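Local coordinates for vacuolar protein sorting 29 (Cryptosporidium parvum, PDB 2A22) that probably serves in vesicle-mediated protein sorting as a VPS29 family member, built on a calcineurin-like phosphoesterase fold, at residues 44-49 against 199-204; 195-200 against 208-213. All coordinates share one frame; numbering follows the deposited sequence.

Contact 1. Residues 44-49 against 199-204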
loop_
_atom_site.group_PDB
_atom_site.type_symbol
_atom_site.label_atom_id
_atom_site.label_comp_id
_atom_site.label_asym_id
_atom_site.label_seq_id
_atom_site.Cartn_x
_atom_site.Cartn_y
_atom_site.Cartn_z
ATOM N N PRO A 44 -2.528 14.948 0.657
ATOM C CA PRO A 44 -3.555 15.894 0.223
ATOM C C PRO A 44 -4.620 16.039 1.307
ATOM O O PRO A 44 -4.998 15.044 1.959
ATOM C CB PRO A 44 -4.152 15.201 -1.003
ATOM C CG PRO A 44 -3.018 14.416 -1.522
ATOM C CD PRO A 44 -2.334 13.875 -0.329
ATOM N N SER A 45 -5.082 17.263 1.534
ATOM C CA SER A 45 -6.117 17.464 2.555
ATOM C C SER A 45 -7.395 16.742 2.132
ATOM O O SER A 45 -8.116 16.205 2.970
ATOM C CB SER A 45 -6.365 18.957 2.825
ATOM O OG SER A 45 -6.911 19.606 1.694
ATOM N N ASN A 46 -7.624 16.693 0.822
ATOM C CA ASN A 46 -8.769 16.008 0.202
ATOM C C ASN A 46 -8.955 14.542 0.616
ATOM O O ASN A 46 -10.054 13.992 0.392
ATOM C CB ASN A 46 -8.603 15.989 -1.324
ATOM C CG ASN A 46 -8.166 17.309 -1.900
ATOM O OD1 ASN A 46 -8.892 17.905 -2.688
ATOM N ND2 ASN A 46 -6.970 17.747 -1.564
ATOM N N PHE A 47 -7.866 13.924 1.122
ATOM C CA PHE A 47 -7.778 12.507 1.487
ATOM C C PHE A 47 -8.003 12.356 2.979
ATOM O O PHE A 47 -8.032 11.232 3.503
ATOM C CB PHE A 47 -6.360 11.943 1.192
ATOM C CG PHE A 47 -6.085 11.629 -0.274
ATOM C CD1 PHE A 47 -7.021 11.932 -1.293
ATOM C CD2 PHE A 47 -4.855 11.073 -0.645
ATOM C CE1 PHE A 47 -6.754 11.630 -2.643
ATOM C CE2 PHE A 47 -4.573 10.773 -1.993
ATOM C CZ PHE A 47 -5.517 11.056 -2.990
ATOM N N ARG A 48 -8.105 13.493 3.664
ATOM C CA ARG A 48 -8.011 13.549 5.123
ATOM C C ARG A 48 -9.052 12.692 5.809
ATOM O O ARG A 48 -8.719 11.819 6.610
ATOM C CB ARG A 48 -8.096 15.001 5.622
ATOM C CG ARG A 48 -8.038 15.147 7.165
ATOM C CD ARG A 48 -8.252 16.573 7.609
ATOM N NE ARG A 48 -8.626 16.626 9.027
ATOM C CZ ARG A 48 -8.831 17.751 9.722
ATOM N NH1 ARG A 48 -8.700 18.944 9.140
ATOM N NH2 ARG A 48 -9.171 17.679 11.005
ATOM N N GLU A 49 -10.306 12.944 5.478
ATOM C CA GLU A 49 -11.411 12.247 6.082
ATOM C C GLU A 49 -11.514 10.819 5.584
ATOM O O GLU A 49 -11.893 9.927 6.349
ATOM C CB GLU A 49 -12.716 13.010 5.841
ATOM C CG GLU A 49 -12.855 14.242 6.743
ATOM C CD GLU A 49 -14.204 14.941 6.600
ATOM O OE1 GLU A 49 -14.920 14.725 5.580
ATOM O OE2 GLU A 49 -14.547 15.726 7.521
ATOM N N TYR A 199 -8.442 5.179 -5.113
ATOM C CA TYR A 199 -8.587 6.663 -5.062
ATOM C C TYR A 199 -7.409 7.348 -5.756
ATOM O O TYR A 199 -6.279 6.948 -5.562
ATOM C CB TYR A 199 -8.700 7.169 -3.619
ATOM C CG TYR A 199 -9.974 6.689 -2.959
ATOM C CD1 TYR A 199 -11.109 7.474 -2.964
ATOM C CD2 TYR A 199 -10.051 5.422 -2.388
ATOM C CE1 TYR A 199 -12.303 7.018 -2.385
ATOM C CE2 TYR A 199 -11.217 4.971 -1.798
ATOM C CZ TYR A 199 -12.345 5.766 -1.827
ATOM O OH TYR A 199 -13.499 5.306 -1.275
ATOM N N ASP A 200 -7.688 8.347 -6.585
ATOM C CA ASP A 200 -6.658 9.242 -7.076
ATOM C C ASP A 200 -7.137 10.695 -7.106
ATOM O O ASP A 200 -8.342 10.955 -7.199
ATOM C CB ASP A 200 -6.110 8.782 -8.432
ATOM C CG ASP A 200 -7.105 8.985 -9.588
ATOM O OD1 ASP A 200 -8.317 8.820 -9.407
ATOM O OD2 ASP A 200 -6.655 9.271 -10.706
ATOM N N LEU A 201 -6.190 11.624 -6.984
ATOM C CA LEU A 201 -6.488 13.039 -6.977
ATOM C C LEU A 201 -5.960 13.669 -8.258
ATOM O O LEU A 201 -4.756 13.707 -8.476
ATOM C CB LEU A 201 -5.849 13.730 -5.753
ATOM C CG LEU A 201 -6.007 15.265 -5.593
ATOM C CD1 LEU A 201 -7.462 15.677 -5.623
ATOM C CD2 LEU A 201 -5.410 15.724 -4.279
ATOM N N ARG A 202 -6.867 14.149 -9.098
ATOM C CA ARG A 202 -6.517 14.829 -10.355
ATOM C C ARG A 202 -7.359 16.114 -10.471
ATOM O O ARG A 202 -8.567 16.119 -10.178
ATOM C CB ARG A 202 -6.748 13.914 -11.558
ATOM C CG ARG A 202 -5.783 12.692 -11.602
ATOM C CD ARG A 202 -6.011 11.716 -12.780
ATOM N NE ARG A 202 -7.352 11.109 -12.777
ATOM C CZ ARG A 202 -8.311 11.406 -13.658
ATOM N NH1 ARG A 202 -8.086 12.293 -14.631
ATOM N NH2 ARG A 202 -9.500 10.822 -13.568
ATOM N N ASP A 203 -6.692 17.210 -10.825
ATOM C CA ASP A 203 -7.352 18.503 -11.043
ATOM C C ASP A 203 -8.170 18.911 -9.845
ATOM O O ASP A 203 -9.301 19.359 -9.995
ATOM C CB ASP A 203 -8.249 18.423 -12.288
ATOM C CG ASP A 203 -7.492 17.912 -13.507
ATOM O OD1 ASP A 203 -6.402 18.481 -13.809
ATOM O OD2 ASP A 203 -7.987 16.951 -14.146
ATOM N N GLY A 204 -7.610 18.734 -8.654
ATOM C CA GLY A 204 -8.300 19.146 -7.441
ATOM C C GLY A 204 -9.416 18.207 -6.990
ATOM O O GLY A 204 -9.996 18.409 -5.932
#
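In the alpha-beta-beta-alpha sandwich of this metallophosphoesterase-like fold, the short 3-10 turn of residues 45-47, just ahead of helix 48-52, packs against the end of strand 193-202, where the chain reverses into the edge strand 205-214. Leu201 buries more surface here than any other residue. Its CG stands anti to the backbone N (chi1 178°), which carries both methyls out toward the turn. CD2 slides past the ring of Pro44, with Leu201 CD2 3.5 Å from Pro44 CB, while the Asn46 side chain crosses that of Leu201 at about a right angle, with Asn46 ND2 3.7 Å from Leu201 CD2. Pro44, with its restricted phi, leads into the 3-10 turn, and its ring gives Leu201 an apolar surface; its CG lies over one face of the Phe47 ring, toward the rim, 3.9 Å above the plane. A backbone bond from Phe47 N to Pro44 O closes the turn. The Phe47 ring is buried, and Phe47 CZ approaches Leu201 CB obliquely, at 3.9 Å. Farther out the contact becomes polar but not bonded, since Asn46 OD1 and Gly204 O are both acceptors. Gly204, with positive phi, suits the tight reversal after the strand. On the strand itself, Arg202 NE makes a salt bridge to Asp200 OD2 of 2.9 Å, reaching the syn side of the carboxylate from 30° outside its plane.

Contact 2. Residues 195-200 against 208-213; sequences VLYVYD and VAMSEF
Leu196 N gives its hydrogen to Ser211 O at 2.7 Å, a short and fairly straight bond (162° at the hydrogen). Ser211 N answers to Leu196 O, and the same reciprocal pairing returns two residues on, where Val198 N meets Ala209 O at 2.7 Å and Ala209 N meets Val198 O. These are the hydrogen-bonded pairs of an antiparallel beta hairpin, strands 193-202 and 205-214. At the non-hydrogen-bonded positions between them CA-H groups lean on the same carbonyls: Met210 CA lies 3.2 Å from Leu196 O.

Side chains alternate between two faces. Val195, Tyr197, Tyr199, Val208, Met210 and Glu212 share one. There Val208 runs alongside Tyr199: Val208 CG2 comes to 3.3 Å from Tyr199 CE1, and Val208 CG1 sits over one face of the Tyr199 ring, 3.9 Å from its centroid, a CH-pi contact. Tyr197 crosses Met210 obliquely, bringing Tyr197 CE1 to 3.6 Å from Met210 CG. Met210 CG is anti to its own N (chi1 -179°), which also puts it 3.7 Å from Val195 CG1; beyond it the chain bends at chi2 and chi3. Glu212 offers its aliphatic CG to Val195 CG2, so its charged end can stay outside the packing. The other face carries Leu196, Val198, Ala209 and Ser211; Leu196 and Val198 rest on Val155, joining the hairpin to the second sheet.

The beta-branched Val195, Val198 and Val208 suit a strand, and small Ala209 and Ser211 pair with the bulkier Val198 and Leu196. Four backbone bonds fix the register, while the side-chain grip is almost wholly apolar and adds no charge pairing between the strands.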
loop_
_atom_site.group_PDB
_atom_site.type_symbol
_atom_site.label_atom_id
_atom_site.label_comp_id
_atom_site.label_asym_id
_atom_site.label_seq_id
_atom_site.Cartn_x
_atom_site.Cartn_y
_atom_site.Cartn_z
ATOM N N VAL A 195 -13.954 -6.172 -2.591
ATOM C CA VAL A 195 -14.364 -4.969 -3.275
ATOM C C VAL A 195 -13.271 -3.931 -3.061
ATOM O O VAL A 195 -13.004 -3.494 -1.921
ATOM C CB VAL A 195 -15.711 -4.389 -2.765
ATOM C CG1 VAL A 195 -16.078 -3.133 -3.604
ATOM C CG2 VAL A 195 -16.829 -5.438 -2.849
ATOM N N LEU A 196 -12.642 -3.543 -4.162
ATOM C CA LEU A 196 -11.487 -2.677 -4.113
ATOM C C LEU A 196 -11.856 -1.279 -4.586
ATOM O O LEU A 196 -12.272 -1.114 -5.729
ATOM C CB LEU A 196 -10.408 -3.201 -5.050
ATOM C CG LEU A 196 -9.098 -2.408 -5.021
ATOM C CD1 LEU A 196 -8.377 -2.583 -3.654
ATOM C CD2 LEU A 196 -8.192 -2.867 -6.151
ATOM N N TYR A 197 -11.645 -0.281 -3.726
ATOM C CA TYR A 197 -11.765 1.122 -4.121
ATOM C C TYR A 197 -10.409 1.792 -4.325
ATOM O O TYR A 197 -9.572 1.822 -3.430
ATOM C CB TYR A 197 -12.567 1.861 -3.073
ATOM C CG TYR A 197 -13.958 1.294 -2.924
ATOM C CD1 TYR A 197 -14.957 1.589 -3.870
ATOM C CD2 TYR A 197 -14.284 0.450 -1.850
ATOM C CE1 TYR A 197 -16.268 1.054 -3.748
ATOM C CE2 TYR A 197 -15.588 -0.070 -1.710
ATOM C CZ TYR A 197 -16.575 0.237 -2.665
ATOM O OH TYR A 197 -17.868 -0.283 -2.547
ATOM N N VAL A 198 -10.201 2.310 -5.528
ATOM C CA VAL A 198 -8.961 2.932 -5.900
ATOM C C VAL A 198 -9.158 4.448 -5.964
ATOM O O VAL A 198 -9.949 4.948 -6.779
ATOM C CB VAL A 198 -8.495 2.387 -7.274
ATOM C CG1 VAL A 198 -7.234 3.120 -7.767
ATOM C CG2 VAL A 198 -8.245 0.864 -7.184
ATOM N N TYR A 199 -8.442 5.179 -5.113
ATOM C CA TYR A 199 -8.587 6.663 -5.062
ATOM C C TYR A 199 -7.409 7.348 -5.756
ATOM O O TYR A 199 -6.279 6.948 -5.562
ATOM C CB TYR A 199 -8.700 7.169 -3.619
ATOM C CG TYR A 199 -9.974 6.689 -2.959
ATOM C CD1 TYR A 199 -11.109 7.474 -2.964
ATOM C CD2 TYR A 199 -10.051 5.422 -2.388
ATOM C CE1 TYR A 199 -12.303 7.018 -2.385
ATOM C CE2 TYR A 199 -11.217 4.971 -1.798
ATOM C CZ TYR A 199 -12.345 5.766 -1.827
ATOM O OH TYR A 199 -13.499 5.306 -1.275
ATOM N N ASP A 200 -7.688 8.347 -6.585
ATOM C CA ASP A 200 -6.658 9.242 -7.076
ATOM C C ASP A 200 -7.137 10.695 -7.106
ATOM O O ASP A 200 -8.342 10.955 -7.199
ATOM C CB ASP A 200 -6.110 8.782 -8.432
ATOM C CG ASP A 200 -7.105 8.985 -9.588
ATOM O OD1 ASP A 200 -8.317 8.820 -9.407
ATOM O OD2 ASP A 200 -6.655 9.271 -10.706
ATOM N N VAL A 208 -12.863 7.895 -7.485
ATOM C CA VAL A 208 -12.829 6.469 -7.081
ATOM C C VAL A 208 -13.107 5.577 -8.259
ATOM O O VAL A 208 -14.016 5.829 -9.036
ATOM C CB VAL A 208 -13.899 6.071 -6.056
ATOM C CG1 VAL A 208 -13.439 4.844 -5.254
ATOM C CG2 VAL A 208 -14.155 7.184 -5.144
ATOM N N ALA A 209 -12.325 4.517 -8.384
ATOM C CA ALA A 209 -12.637 3.452 -9.304
ATOM C C ALA A 209 -12.781 2.180 -8.453
ATOM O O ALA A 209 -11.927 1.896 -7.599
ATOM C CB ALA A 209 -11.541 3.303 -10.308
ATOM N N MET A 210 -13.862 1.438 -8.664
ATOM C CA MET A 210 -14.137 0.212 -7.918
ATOM C C MET A 210 -13.869 -0.972 -8.829
ATOM O O MET A 210 -14.261 -0.940 -10.000
ATOM C CB MET A 210 -15.613 0.199 -7.483
ATOM C CG MET A 210 -16.015 -1.041 -6.663
ATOM S SD MET A 210 -16.417 -2.537 -7.615
ATOM C CE MET A 210 -17.711 -1.898 -8.714
ATOM N N SER A 211 -13.192 -1.993 -8.298
ATOM C CA SER A 211 -13.071 -3.300 -8.927
ATOM C C SER A 211 -13.421 -4.355 -7.900
ATOM O O SER A 211 -13.068 -4.259 -6.726
ATOM C CB SER A 211 -11.638 -3.574 -9.391
ATOM O OG SER A 211 -11.308 -2.753 -10.476
ATOM N N GLU A 212 -14.065 -5.396 -8.367
ATOM C CA GLU A 212 -14.643 -6.387 -7.494
ATOM C C GLU A 212 -14.157 -7.757 -7.982
ATOM O O GLU A 212 -14.056 -8.008 -9.193
ATOM C CB GLU A 212 -16.160 -6.282 -7.604
ATOM C CG GLU A 212 -16.896 -6.685 -6.378
ATOM C CD GLU A 212 -18.328 -7.086 -6.671
ATOM O OE1 GLU A 212 -19.081 -6.278 -7.266
ATOM O OE2 GLU A 212 -18.674 -8.232 -6.304
ATOM N N PHE A 213 -13.822 -8.618 -7.026
ATOM C CA PHE A 213 -13.234 -9.922 -7.272
ATOM C C PHE A 213 -13.836 -10.868 -6.257
ATOM O O PHE A 213 -14.141 -10.452 -5.138
ATOM C CB PHE A 213 -11.713 -9.876 -7.057
ATOM C CG PHE A 213 -11.006 -8.925 -7.975
ATOM C CD1 PHE A 213 -10.560 -9.352 -9.223
ATOM C CD2 PHE A 213 -10.817 -7.587 -7.608
ATOM C CE1 PHE A 213 -9.923 -8.472 -10.091
ATOM C CE2 PHE A 213 -10.184 -6.691 -8.471
ATOM C CZ PHE A 213 -9.725 -7.131 -9.709
#

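Overall arrangement
Contacts 1 and 2 share Tyr199 and Asp200 and lie on successive parts of strand 193-202, their centres about 15 Å apart. Contact 2 adds strand 205-214, one edge of the six-stranded sheet, by backbone pairing; contact 1 joins the far end of strand 193-202 to the turn before helix 48-52, by side chains. Phe184, on neighbouring strand 183-190, connects them: its ring stacks with Tyr199 and meets Phe47 edge-to-face. Both contacts are near the surface, their centres about 16 Å and 14 Å from that of the chain. Neither contact includes Asp87, His120 or His149, whose donor atoms face a point that may be an empty metal site.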